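Local coordinates for protein CELL division inhibitor (Pyrococcus furiosus, PDB 1G3Q) that binds ADP together with magnesium and probably hydrolyses ATP, as a MinD-type ATPase of the cell division apparatus, at residues 2-7 with 104-109; 12-17 with 140-145; 23-28 with 76-81; 35-40 with 113-118; 96-101 with 127-132. All blocks are in the same frame, centred on the assembly; numbering follows the deposited sequence.

Contact 1. Residues 2-7 with 104-109; sequences GRIISI and VIKSLK
Ile4 packs against Ile105, Lys106 and Lys109 in an apolar helix-on-sheet contact, where helix 101-106 and the turn that leads out of it lie over strand 3-8 of the P-loop NTPase fold. The two branches of the isoleucine divide the work. Ile4 CG2 meets Ile105 CG2 at 4.0 Å. The longer branch, with CG1 beside the backbone N (chi1 -51°) and then extended, reaches over to Lys106, where Ile4 CD1 lies 3.9 Å from Lys106 CA. The same methyl also touches CB of Lys109, so it sits between the first and last residues of a type I turn running from Lys106 to Lys109. Ile105 in turn rests on Ile117 and Val37, which extends the apolar layer across neighbouring strands. Just ahead of the strand the packing becomes tight: Gly2 CA is 3.2 Å from Lys109 O. A beta carbon there would collide with that oxygen, and the positive phi (65°) is a second reason for glycine. Past this point the stretched chain of Lys109 runs alongside the glycine carbonyl to a salt bridge between its NZ and Glu135, bringing Lys109 CE within 3.3 Å of Gly2 O.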
# COMPACT_ATOMS: atom_id res chain seq x y z
N GLY A 2 -9.69 -7.57 10.78
CA GLY A 2 -10.04 -7.85 9.40
C GLY A 2 -10.31 -6.64 8.54
O GLY A 2 -11.24 -6.66 7.73
N ARG A 3 -9.53 -5.57 8.71
CA ARG A 3 -9.71 -4.37 7.90
C ARG A 3 -8.88 -4.46 6.63
O ARG A 3 -7.64 -4.54 6.68
CB ARG A 3 -9.29 -3.12 8.69
CG ARG A 3 -10.21 -2.77 9.85
CD ARG A 3 -9.67 -1.59 10.64
NE ARG A 3 -9.63 -0.36 9.85
CZ ARG A 3 -9.06 0.77 10.26
NH1 ARG A 3 -8.48 0.82 11.45
NH2 ARG A 3 -9.05 1.84 9.49
N ILE A 4 -9.54 -4.43 5.48
CA ILE A 4 -8.85 -4.51 4.20
C ILE A 4 -8.75 -3.11 3.61
O ILE A 4 -9.75 -2.50 3.22
CB ILE A 4 -9.59 -5.45 3.23
CG1 ILE A 4 -9.85 -6.79 3.92
CG2 ILE A 4 -8.74 -5.68 1.97
CD1 ILE A 4 -10.51 -7.84 3.03
N ILE A 5 -7.52 -2.60 3.57
CA ILE A 5 -7.27 -1.25 3.08
C ILE A 5 -6.46 -1.21 1.78
O ILE A 5 -5.34 -1.73 1.72
CB ILE A 5 -6.51 -0.44 4.14
CG1 ILE A 5 -7.24 -0.52 5.48
CG2 ILE A 5 -6.36 1.00 3.68
CD1 ILE A 5 -6.52 0.19 6.63
N SER A 6 -7.02 -0.57 0.76
CA SER A 6 -6.33 -0.44 -0.52
C SER A 6 -5.48 0.82 -0.50
O SER A 6 -5.96 1.91 -0.19
CB SER A 6 -7.34 -0.37 -1.67
OG SER A 6 -8.11 -1.56 -1.75
N ILE A 7 -4.19 0.66 -0.82
CA ILE A 7 -3.25 1.78 -0.86
C ILE A 7 -3.25 2.18 -2.33
O ILE A 7 -2.71 1.45 -3.16
CB ILE A 7 -1.84 1.34 -0.43
CG1 ILE A 7 -1.92 0.60 0.91
CG2 ILE A 7 -0.92 2.55 -0.31
CD1 ILE A 7 -2.57 1.39 2.03
N VAL A 104 -9.99 -13.58 -3.79
CA VAL A 104 -8.81 -14.14 -3.14
C VAL A 104 -8.44 -13.38 -1.87
O VAL A 104 -8.27 -13.97 -0.81
CB VAL A 104 -7.58 -14.13 -4.07
CG1 VAL A 104 -6.35 -14.58 -3.30
CG2 VAL A 104 -7.83 -15.06 -5.25
N ILE A 105 -8.33 -12.06 -1.98
CA ILE A 105 -7.96 -11.25 -0.83
C ILE A 105 -8.99 -11.30 0.29
O ILE A 105 -8.66 -11.57 1.45
CB ILE A 105 -7.73 -9.79 -1.25
CG1 ILE A 105 -6.53 -9.72 -2.20
CG2 ILE A 105 -7.52 -8.90 -0.03
CD1 ILE A 105 -6.23 -8.34 -2.76
N LYS A 106 -10.25 -11.07 -0.05
CA LYS A 106 -11.31 -11.08 0.95
C LYS A 106 -11.44 -12.39 1.72
O LYS A 106 -11.93 -12.40 2.84
CB LYS A 106 -12.63 -10.68 0.30
CG LYS A 106 -12.58 -9.27 -0.28
CD LYS A 106 -13.93 -8.80 -0.83
CE LYS A 106 -13.84 -7.34 -1.26
NZ LYS A 106 -15.17 -6.78 -1.63
N SER A 107 -10.99 -13.49 1.13
CA SER A 107 -11.07 -14.79 1.79
C SER A 107 -10.08 -14.88 2.96
O SER A 107 -10.13 -15.82 3.75
CB SER A 107 -10.76 -15.92 0.80
OG SER A 107 -9.38 -15.93 0.46
N LEU A 108 -9.19 -13.90 3.07
CA LEU A 108 -8.18 -13.88 4.13
C LEU A 108 -8.56 -12.92 5.25
O LEU A 108 -7.85 -12.82 6.26
CB LEU A 108 -6.83 -13.46 3.55
CG LEU A 108 -6.21 -14.38 2.50
CD1 LEU A 108 -5.09 -13.66 1.78
CD2 LEU A 108 -5.72 -15.66 3.16
N LYS A 109 -9.68 -12.23 5.07
CA LYS A 109 -10.16 -11.24 6.03
C LYS A 109 -10.16 -11.67 7.49
O LYS A 109 -9.81 -10.87 8.37
CB LYS A 109 -11.57 -10.80 5.64
CG LYS A 109 -12.13 -9.68 6.50
CD LYS A 109 -13.54 -9.29 6.07
CE LYS A 109 -14.06 -8.13 6.90
NZ LYS A 109 -15.44 -7.74 6.50

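Contact 2. Residues 12-17 with 140-145; sequences GGTGKT and VTNPEI. With MG (magnesium ion), chain B; ADP (adenosine-5'-diphosphate), chain C.
Thr14 and Asn142 lean across one another at a slant, the threonine methyl facing the flat amide, with Thr14 CG2 3.9 Å from Asn142 CG. The other threonine branch, OG1, is turned away from the amide and is tied to Ser9 and Lys11. Val140 fills the neighbouring position by packing its CG1 methyl 3.8 Å from Thr14 O and against the backbone of Gly15. Strand 136-141 thereby flanks the P-loop, whose opposite side faces ADP. Replacing Asn142 with an alanine removes the amide beside Thr14 and would probably open a gap there, leaving this bend of the loop freer to shift. Lys16 starts out near Val140 but bends at chi3 (-76°) and chi4 (70°), which curls NZ back to a weak bond with ADP O2B; NZ also donates to Cys119 O and to a magnesium-bound water. Backbone amides do most of the gripping: Gly13 N meets ADP O1B at 2.8 Å, Gly15 N meets ADP O2B at 2.9 Å, and Thr17 N meets ADP O3B at 2.8 Å. Thr17 OG1 binds magnesium at 2.1 Å. Donors and metal surrounding the beta-phosphate at the start of helix 16-29 would be expected to offset its negative charge.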
# COMPACT_ATOMS: atom_id res chain seq x y z
N GLY A 12 1.73 6.62 -10.68
CA GLY A 12 2.71 5.70 -10.13
C GLY A 12 3.90 6.49 -9.63
O GLY A 12 4.06 7.66 -9.97
N GLY A 13 4.74 5.85 -8.81
CA GLY A 13 5.91 6.52 -8.27
C GLY A 13 5.58 7.51 -7.17
O GLY A 13 6.43 8.29 -6.76
N THR A 14 4.35 7.46 -6.68
CA THR A 14 3.91 8.37 -5.63
C THR A 14 4.24 7.87 -4.22
O THR A 14 4.27 8.66 -3.27
CB THR A 14 2.39 8.63 -5.73
OG1 THR A 14 1.70 7.38 -5.83
CG2 THR A 14 2.08 9.48 -6.95
N GLY A 15 4.46 6.57 -4.08
CA GLY A 15 4.81 6.01 -2.79
C GLY A 15 3.93 4.89 -2.27
O GLY A 15 4.01 4.54 -1.09
N LYS A 16 3.10 4.31 -3.13
CA LYS A 16 2.21 3.24 -2.70
C LYS A 16 2.92 2.06 -2.03
O LYS A 16 2.53 1.62 -0.95
CB LYS A 16 1.38 2.75 -3.89
CG LYS A 16 0.37 3.78 -4.39
CD LYS A 16 -0.41 3.30 -5.61
CE LYS A 16 0.42 3.36 -6.89
NZ LYS A 16 1.52 2.35 -6.92
N THR A 17 3.96 1.55 -2.67
CA THR A 17 4.68 0.42 -2.08
C THR A 17 5.36 0.84 -0.79
O THR A 17 5.36 0.10 0.20
CB THR A 17 5.70 -0.15 -3.07
OG1 THR A 17 4.99 -0.68 -4.19
CG2 THR A 17 6.50 -1.29 -2.43
N VAL A 140 -2.83 7.94 -1.77
CA VAL A 140 -1.44 8.35 -1.69
C VAL A 140 -1.18 9.31 -2.84
O VAL A 140 -1.46 8.99 -4.00
CB VAL A 140 -0.47 7.15 -1.81
CG1 VAL A 140 0.96 7.63 -1.78
CG2 VAL A 140 -0.72 6.17 -0.67
N THR A 141 -0.65 10.48 -2.53
CA THR A 141 -0.39 11.48 -3.55
C THR A 141 0.84 12.33 -3.22
O THR A 141 1.32 12.33 -2.09
CB THR A 141 -1.59 12.44 -3.70
OG1 THR A 141 -1.34 13.37 -4.75
CG2 THR A 141 -1.80 13.21 -2.40
N ASN A 142 1.33 13.04 -4.23
CA ASN A 142 2.47 13.92 -4.05
C ASN A 142 1.92 15.34 -4.10
O ASN A 142 0.77 15.55 -4.48
CB ASN A 142 3.51 13.69 -5.15
CG ASN A 142 4.09 12.29 -5.12
OD1 ASN A 142 4.25 11.69 -4.05
ND2 ASN A 142 4.41 11.75 -6.29
N PRO A 143 2.73 16.34 -3.72
CA PRO A 143 2.31 17.75 -3.72
C PRO A 143 2.09 18.41 -5.09
O PRO A 143 2.19 19.63 -5.20
CB PRO A 143 3.42 18.45 -2.93
CG PRO A 143 3.97 17.36 -2.05
CD PRO A 143 4.01 16.19 -3.00
N GLU A 144 1.79 17.62 -6.11
CA GLU A 144 1.55 18.16 -7.45
C GLU A 144 0.05 18.24 -7.70
O GLU A 144 -0.66 17.26 -7.48
CB GLU A 144 2.19 17.27 -8.52
CG GLU A 144 3.71 17.28 -8.55
CD GLU A 144 4.26 16.37 -9.64
OE1 GLU A 144 3.98 15.15 -9.59
OE2 GLU A 144 4.96 16.87 -10.54
N ILE A 145 -0.42 19.38 -8.18
CA ILE A 145 -1.85 19.55 -8.43
C ILE A 145 -2.40 18.44 -9.33
O ILE A 145 -3.47 17.90 -9.06
CB ILE A 145 -2.17 20.93 -9.06
CG1 ILE A 145 -3.68 21.12 -9.17
CG2 ILE A 145 -1.53 21.05 -10.44
CD1 ILE A 145 -4.42 21.01 -7.84
MG MG B . 4.85 0.21 -6.14
PB ADP C . 4.96 3.54 -6.18
O1B ADP C . 5.21 3.36 -7.60
O2B ADP C . 3.89 4.53 -5.99
O3B ADP C . 4.64 2.18 -5.30
PA ADP C . 7.27 3.65 -4.54
O1A ADP C . 8.03 2.54 -5.01
O2A ADP C . 6.66 3.44 -3.26
O3A ADP C . 6.23 4.15 -5.53
O5' ADP C . 8.24 4.79 -4.41
C5' ADP C . 9.06 5.30 -5.53
C4' ADP C . 10.45 5.62 -5.10
O4' ADP C . 10.50 6.84 -4.31
C3' ADP C . 11.09 4.59 -4.22
O3' ADP C . 12.42 4.32 -4.66
C2' ADP C . 11.11 5.15 -2.83
O2' ADP C . 12.21 4.76 -2.02
C1' ADP C . 11.12 6.61 -3.02
N9 ADP C . 10.27 7.35 -2.05
C8 ADP C . 8.90 7.26 -1.72
N7 ADP C . 8.49 8.09 -0.81
C5 ADP C . 9.62 8.79 -0.47
C6 ADP C . 9.87 9.83 0.46
N6 ADP C . 8.87 10.30 1.21
N1 ADP C . 11.16 10.34 0.56
C2 ADP C . 12.17 9.85 -0.22
N3 ADP C . 12.03 8.86 -1.13
C4 ADP C . 10.73 8.36 -1.22
O HOH W 1 2.44 -0.09 -6.13
O HOH W 2 7.23 0.30 -6.37
O HOH W 3 4.69 0.85 -8.55
O HOH W 4 5.02 -1.97 -7.06

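Contact 3. Residues 23-28 with 76-81; sequences LSVALG and TQFDNV
Gly28 and Val25, near the end of the first helix of the P-loop fold, receive the loop that joins antiparallel strands 74-75 and 81-84, a loop closed by a type II turn from Phe78 to Val81. The tight part centres on Gly28. Its lack of a side chain lets Val81 CG2 come within 4.0 Å of Gly28 CA; a beta carbon here would collide with both that methyl and Asp79 O. The same valine methyl pushes on to the helix backbone, 3.4 Å from Ser24 O. Beside it, Val25 CG2 sits over one face of the Phe78 ring in a CH-pi contact, 4.1 Å from the centroid and 17° off the normal, while Gln77 CG covers the other face. Toward solvent the fit relaxes: the Asp79 carboxylate does not reach the helix, and a water bridges Val25 O and Asp79 O. Asn80, partly exposed, spans this looser side with its amide. A valine in its place lacks the N-H and would probably leave Gly28 O without this mate and the turn less firmly tied to the helix. That bond is nearly straight, Asn80 ND2 to Gly28 O at 2.9 Å and 173°, with the oxygen lying in the plane of the amide.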
# COMPACT_ATOMS: atom_id res chain seq x y z
N LEU A 23 3.78 1.27 6.64
CA LEU A 23 2.58 1.20 7.46
C LEU A 23 2.42 -0.21 8.03
O LEU A 23 2.05 -0.38 9.19
CB LEU A 23 1.34 1.58 6.64
CG LEU A 23 -0.01 1.60 7.37
CD1 LEU A 23 0.07 2.52 8.59
CD2 LEU A 23 -1.10 2.06 6.41
N SER A 24 2.72 -1.22 7.22
CA SER A 24 2.63 -2.61 7.67
C SER A 24 3.52 -2.84 8.89
O SER A 24 3.07 -3.41 9.90
CB SER A 24 3.06 -3.57 6.56
OG SER A 24 2.13 -3.60 5.50
N VAL A 25 4.78 -2.43 8.79
CA VAL A 25 5.73 -2.61 9.87
C VAL A 25 5.34 -1.79 11.10
O VAL A 25 5.45 -2.27 12.23
CB VAL A 25 7.17 -2.25 9.42
CG1 VAL A 25 8.14 -2.45 10.57
CG2 VAL A 25 7.58 -3.13 8.24
N ALA A 26 4.90 -0.56 10.88
CA ALA A 26 4.49 0.30 11.99
C ALA A 26 3.32 -0.34 12.75
O ALA A 26 3.34 -0.43 13.98
CB ALA A 26 4.08 1.68 11.47
N LEU A 27 2.31 -0.80 12.02
CA LEU A 27 1.16 -1.45 12.65
C LEU A 27 1.56 -2.76 13.32
O LEU A 27 1.09 -3.08 14.41
CB LEU A 27 0.06 -1.71 11.61
CG LEU A 27 -0.71 -0.49 11.08
CD1 LEU A 27 -1.58 -0.91 9.90
CD2 LEU A 27 -1.57 0.10 12.20
N GLY A 28 2.43 -3.51 12.66
CA GLY A 28 2.88 -4.77 13.23
C GLY A 28 3.61 -4.52 14.53
O GLY A 28 3.50 -5.30 15.48
N THR A 76 7.86 -12.49 7.48
CA THR A 76 8.82 -11.46 7.14
C THR A 76 9.65 -11.36 8.41
O THR A 76 9.30 -11.98 9.42
CB THR A 76 8.18 -10.08 6.87
OG1 THR A 76 7.70 -9.53 8.10
CG2 THR A 76 7.04 -10.20 5.87
N GLN A 77 10.74 -10.61 8.38
CA GLN A 77 11.59 -10.47 9.56
C GLN A 77 10.96 -9.53 10.58
O GLN A 77 11.53 -9.28 11.63
CB GLN A 77 12.95 -9.93 9.15
CG GLN A 77 12.92 -8.48 8.71
CD GLN A 77 14.14 -8.09 7.90
OE1 GLN A 77 14.25 -8.43 6.72
NE2 GLN A 77 15.07 -7.39 8.53
N PHE A 78 9.77 -9.02 10.27
CA PHE A 78 9.09 -8.08 11.16
C PHE A 78 7.96 -8.72 11.95
O PHE A 78 7.17 -9.50 11.43
CB PHE A 78 8.57 -6.90 10.33
CG PHE A 78 9.62 -6.31 9.43
CD1 PHE A 78 10.65 -5.55 9.96
CD2 PHE A 78 9.61 -6.58 8.07
CE1 PHE A 78 11.67 -5.06 9.14
CE2 PHE A 78 10.63 -6.11 7.24
CZ PHE A 78 11.66 -5.35 7.78
N ASP A 79 7.91 -8.37 13.24
CA ASP A 79 6.89 -8.89 14.14
C ASP A 79 5.49 -8.61 13.65
O ASP A 79 5.14 -7.47 13.37
CB ASP A 79 7.03 -8.28 15.54
CG ASP A 79 8.23 -8.80 16.29
OD1 ASP A 79 8.87 -9.75 15.81
OD2 ASP A 79 8.53 -8.25 17.37
N ASN A 80 4.69 -9.68 13.56
CA ASN A 80 3.30 -9.59 13.16
C ASN A 80 3.05 -9.17 11.71
O ASN A 80 1.93 -8.82 11.35
CB ASN A 80 2.55 -8.65 14.11
CG ASN A 80 2.75 -9.02 15.57
OD1 ASN A 80 2.53 -10.16 15.96
ND2 ASN A 80 3.17 -8.04 16.37
N VAL A 81 4.09 -9.20 10.89
CA VAL A 81 3.93 -8.81 9.50
C VAL A 81 4.16 -9.97 8.54
O VAL A 81 5.21 -10.62 8.56
CB VAL A 81 4.90 -7.66 9.13
CG1 VAL A 81 4.72 -7.28 7.66
CG2 VAL A 81 4.64 -6.46 10.02
O HOH W 5 6.85 -4.94 12.79

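Contact 4. Residues 35-40 with 113-118; sequences LAVDGD and DFILID
Strands 34-38 and 114-118 form a parallel ladder at the heart of the P-loop sheet, pairing Leu35 with Ile115, Ala36 with Leu116, Val37 with Ile117 and Asp38 with Asp118. Four good backbone bonds link them, among them Val37 N to Leu116 O at 2.8 Å and Asp118 N to Val37 O at 2.8 Å. A fifth, from Gly39 N to Asp118 O, is weak as strand 34-38 ends. Over one face the contact is apolar and close: with Val37 CG1 anti to the backbone N (chi1 180°), Val37 CG2 is left beside that N and turned back along the ladder to Ile115 CG2 at 3.6 Å, and Leu35 CB meets Ile115 CG1 at 4.2 Å. At the carboxyl ends the chemistry turns acidic. Asp38 OD1 accepts from Asp40 N in an Asx turn, yet it lies only 4.4 Å from Asp118 OD2, a like-charged pair. Asp118 ends a hydrophobic strand as a Walker B aspartate does, and its OD2 is hydrogen-bonded to Thr17 OG1, a magnesium ligand. A magnesium-bound water lies 2.8 Å from Asp40 OD2 and also close to Asp118 OD1; both aspartates belong to a magnesium site seen in a structure of this protein, though neither binds the metal directly here. In the sheet, strand 81-84 borders 34-38 and strand 3-8 borders 114-118, while Ile105 of helix 101-106 covers Val37, Ile115 and Ile117, and Ser24 of helix 16-29 covers Ala36 and Leu116.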
# COMPACT_ATOMS: atom_id res chain seq x y z
N LEU A 35 -1.10 -8.28 6.94
CA LEU A 35 -0.80 -9.00 5.71
C LEU A 35 -0.59 -7.93 4.65
O LEU A 35 -1.52 -7.19 4.31
CB LEU A 35 -1.94 -9.92 5.27
CG LEU A 35 -1.64 -10.58 3.91
CD1 LEU A 35 -0.43 -11.51 4.05
CD2 LEU A 35 -2.85 -11.35 3.41
N ALA A 36 0.63 -7.83 4.15
CA ALA A 36 0.95 -6.86 3.10
C ALA A 36 0.76 -7.60 1.78
O ALA A 36 1.44 -8.59 1.52
CB ALA A 36 2.39 -6.37 3.25
N VAL A 37 -0.16 -7.12 0.96
CA VAL A 37 -0.46 -7.76 -0.32
C VAL A 37 0.08 -6.98 -1.51
O VAL A 37 -0.18 -5.79 -1.65
CB VAL A 37 -1.99 -7.94 -0.49
CG1 VAL A 37 -2.30 -8.60 -1.82
CG2 VAL A 37 -2.55 -8.77 0.67
N ASP A 38 0.82 -7.66 -2.38
CA ASP A 38 1.35 -7.00 -3.57
C ASP A 38 0.36 -7.15 -4.71
O ASP A 38 0.41 -8.13 -5.46
CB ASP A 38 2.70 -7.60 -3.99
CG ASP A 38 3.40 -6.75 -5.02
OD1 ASP A 38 2.72 -5.90 -5.65
OD2 ASP A 38 4.62 -6.91 -5.21
N GLY A 39 -0.54 -6.19 -4.84
CA GLY A 39 -1.53 -6.24 -5.90
C GLY A 39 -1.05 -5.55 -7.17
O GLY A 39 -1.84 -5.35 -8.10
N ASP A 40 0.22 -5.17 -7.21
CA ASP A 40 0.77 -4.52 -8.40
C ASP A 40 1.33 -5.64 -9.28
O ASP A 40 2.54 -5.87 -9.34
CB ASP A 40 1.88 -3.54 -8.02
CG ASP A 40 2.04 -2.44 -9.05
OD1 ASP A 40 1.84 -2.73 -10.25
OD2 ASP A 40 2.38 -1.29 -8.67
N ASP A 113 -5.60 -8.56 11.20
CA ASP A 113 -6.21 -7.35 11.73
C ASP A 113 -6.23 -6.31 10.61
O ASP A 113 -7.17 -5.51 10.50
CB ASP A 113 -5.40 -6.80 12.91
CG ASP A 113 -5.46 -7.70 14.12
OD1 ASP A 113 -6.56 -8.20 14.41
OD2 ASP A 113 -4.42 -7.91 14.77
N PHE A 114 -5.19 -6.33 9.79
CA PHE A 114 -5.06 -5.42 8.67
C PHE A 114 -4.51 -6.14 7.44
O PHE A 114 -3.57 -6.93 7.54
CB PHE A 114 -4.09 -4.28 9.01
CG PHE A 114 -4.66 -3.25 9.94
CD1 PHE A 114 -5.44 -2.20 9.44
CD2 PHE A 114 -4.42 -3.32 11.31
CE1 PHE A 114 -5.97 -1.24 10.30
CE2 PHE A 114 -4.95 -2.36 12.17
CZ PHE A 114 -5.72 -1.32 11.67
N ILE A 115 -5.12 -5.87 6.30
CA ILE A 115 -4.64 -6.42 5.04
C ILE A 115 -4.43 -5.17 4.20
O ILE A 115 -5.38 -4.49 3.84
CB ILE A 115 -5.67 -7.36 4.37
CG1 ILE A 115 -5.92 -8.58 5.26
CG2 ILE A 115 -5.16 -7.80 2.99
CD1 ILE A 115 -6.87 -9.61 4.67
N LEU A 116 -3.17 -4.85 3.93
CA LEU A 116 -2.87 -3.65 3.16
C LEU A 116 -2.51 -4.05 1.74
O LEU A 116 -1.53 -4.77 1.52
CB LEU A 116 -1.72 -2.89 3.83
CG LEU A 116 -1.91 -2.65 5.34
CD1 LEU A 116 -0.72 -1.87 5.89
CD2 LEU A 116 -3.21 -1.87 5.58
N ILE A 117 -3.30 -3.58 0.78
CA ILE A 117 -3.07 -3.92 -0.62
C ILE A 117 -2.31 -2.84 -1.39
O ILE A 117 -2.81 -1.74 -1.59
CB ILE A 117 -4.40 -4.17 -1.36
CG1 ILE A 117 -5.30 -5.10 -0.55
CG2 ILE A 117 -4.12 -4.78 -2.73
CD1 ILE A 117 -6.75 -5.14 -1.04
N ASP A 118 -1.11 -3.18 -1.82
CA ASP A 118 -0.28 -2.28 -2.61
C ASP A 118 -0.87 -2.37 -4.02
O ASP A 118 -0.78 -3.41 -4.67
CB ASP A 118 1.17 -2.79 -2.61
CG ASP A 118 2.13 -1.84 -3.31
OD1 ASP A 118 1.69 -0.77 -3.79
OD2 ASP A 118 3.33 -2.19 -3.38
O HOH W 1 2.44 -0.09 -6.13

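Contact 5. Residues 96-101 with 127-132; sequences ADPRKL and AMSAML
Ser129 presents a carbon rather than its hydroxyl to the carbonyl of Pro98: Ser129 CB stands just 3.0 Å from Pro98 O, a strikingly tight fit. The hydroxyl is not far off, but its angle is poor, and with OG beside the backbone N (chi1 -59°) it bonds instead to Leu125 O, one turn back in its own helix. Pro98 O accepts from Leu101 N, the first residue of helix 101-106, at 3.1 Å. The proline ring adds to the fit, its CB lying against the serine side chain. Here the loop between helices 90-95 and 101-106 meets helix 125-131, so that elements following strands 81-84 and 114-118 of the alpha-beta-alpha sandwich are packed together on one side of the sheet. Leu101 makes the second point of contact, with CD1 3.8 Å from Ala130 N and 4.2 Å from Ala130 CB. Its CB also approaches Ser129 O, which accepts from Ser133 OG. The loop is braced from its outer side by an Asx turn at Asp97, whose OD1 accepts from Arg99 N. Arg99 then grips the carboxylate side-on, with NE to Asp97 OD1 at 2.8 Å and NH2 to Asp97 OD2 at 2.8 Å.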
# COMPACT_ATOMS: atom_id res chain seq x y z
N ALA A 96 -1.84 -14.49 -14.48
CA ALA A 96 -2.58 -14.07 -13.29
C ALA A 96 -3.87 -13.35 -13.69
O ALA A 96 -3.82 -12.27 -14.26
CB ALA A 96 -1.71 -13.15 -12.44
N ASP A 97 -5.01 -13.95 -13.38
CA ASP A 97 -6.30 -13.32 -13.69
C ASP A 97 -6.56 -12.28 -12.60
O ASP A 97 -6.86 -12.62 -11.46
CB ASP A 97 -7.41 -14.37 -13.68
CG ASP A 97 -8.77 -13.80 -14.08
OD1 ASP A 97 -8.89 -12.56 -14.18
OD2 ASP A 97 -9.71 -14.60 -14.28
N PRO A 98 -6.45 -10.98 -12.95
CA PRO A 98 -6.68 -9.92 -11.97
C PRO A 98 -8.11 -9.86 -11.44
O PRO A 98 -8.35 -9.36 -10.34
CB PRO A 98 -6.30 -8.66 -12.74
CG PRO A 98 -6.69 -9.01 -14.15
CD PRO A 98 -6.17 -10.42 -14.28
N ARG A 99 -9.05 -10.37 -12.22
CA ARG A 99 -10.45 -10.35 -11.82
C ARG A 99 -10.73 -11.20 -10.58
O ARG A 99 -11.76 -11.05 -9.93
CB ARG A 99 -11.33 -10.83 -12.99
CG ARG A 99 -11.19 -9.95 -14.23
CD ARG A 99 -11.79 -10.63 -15.45
NE ARG A 99 -11.24 -11.97 -15.65
CZ ARG A 99 -11.70 -12.84 -16.54
NH1 ARG A 99 -12.71 -12.50 -17.33
NH2 ARG A 99 -11.17 -14.05 -16.62
N LYS A 100 -9.79 -12.08 -10.23
CA LYS A 100 -9.96 -12.94 -9.06
C LYS A 100 -9.34 -12.36 -7.79
O LYS A 100 -9.39 -12.98 -6.73
CB LYS A 100 -9.39 -14.33 -9.33
CG LYS A 100 -10.23 -15.14 -10.30
CD LYS A 100 -9.59 -16.47 -10.64
CE LYS A 100 -10.52 -17.29 -11.53
NZ LYS A 100 -9.87 -18.55 -11.97
N LEU A 101 -8.75 -11.17 -7.90
CA LEU A 101 -8.13 -10.53 -6.75
C LEU A 101 -9.11 -10.31 -5.59
O LEU A 101 -8.83 -10.69 -4.46
CB LEU A 101 -7.49 -9.20 -7.17
CG LEU A 101 -6.11 -9.32 -7.83
CD1 LEU A 101 -5.68 -7.98 -8.41
CD2 LEU A 101 -5.10 -9.79 -6.78
N ALA A 127 -5.41 -2.22 -11.96
CA ALA A 127 -5.58 -1.23 -10.90
C ALA A 127 -6.94 -1.36 -10.22
O ALA A 127 -7.03 -1.39 -9.00
CB ALA A 127 -5.41 0.18 -11.46
N MET A 128 -7.99 -1.43 -11.03
CA MET A 128 -9.35 -1.55 -10.49
C MET A 128 -9.55 -2.85 -9.72
O MET A 128 -10.16 -2.85 -8.65
CB MET A 128 -10.38 -1.46 -11.62
CG MET A 128 -10.48 -0.09 -12.27
SD MET A 128 -10.97 1.22 -11.13
CE MET A 128 -12.52 0.58 -10.51
N SER A 129 -9.05 -3.95 -10.26
CA SER A 129 -9.18 -5.26 -9.62
C SER A 129 -8.54 -5.27 -8.23
O SER A 129 -9.07 -5.87 -7.30
CB SER A 129 -8.54 -6.34 -10.48
OG SER A 129 -9.14 -6.40 -11.76
N ALA A 130 -7.40 -4.61 -8.11
CA ALA A 130 -6.69 -4.56 -6.84
C ALA A 130 -7.41 -3.64 -5.86
O ALA A 130 -7.74 -4.04 -4.75
CB ALA A 130 -5.25 -4.07 -7.07
N MET A 131 -7.65 -2.40 -6.28
CA MET A 131 -8.32 -1.43 -5.42
C MET A 131 -9.67 -1.94 -4.93
O MET A 131 -10.01 -1.77 -3.75
CB MET A 131 -8.51 -0.10 -6.15
CG MET A 131 -7.22 0.56 -6.58
SD MET A 131 -7.48 2.21 -7.25
CE MET A 131 -8.21 1.80 -8.85
N LEU A 132 -10.44 -2.56 -5.82
CA LEU A 132 -11.76 -3.07 -5.46
C LEU A 132 -11.72 -4.30 -4.58
O LEU A 132 -12.78 -4.84 -4.22
CB LEU A 132 -12.58 -3.35 -6.72
CG LEU A 132 -13.00 -2.10 -7.51
CD1 LEU A 132 -13.76 -2.52 -8.76
CD2 LEU A 132 -13.86 -1.22 -6.63

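How the contacts relate
From the N terminus, strand 3-8 opens contact 1, which closes a loop at helix 101-106. Contact 2 opens next and closes last, at 140-145, so it crosses contact 1 and encloses contacts 3, 4 and 5. Contact 3, nested within both earlier loops, ties helix 16-29 to the turn before strand 81-84. Contact 4 crosses contacts 1, 3 and 5 and joins central strands of the sheet; it touches contact 1 through strand 3-8 and contact 2 at the magnesium site, where they share a water. Contact 5 opens after contact 3 has closed, crosses contact 1, and joins the loop before helix 101-106 to helix 125-131, which meets contact 1 through Met131 and Ser6.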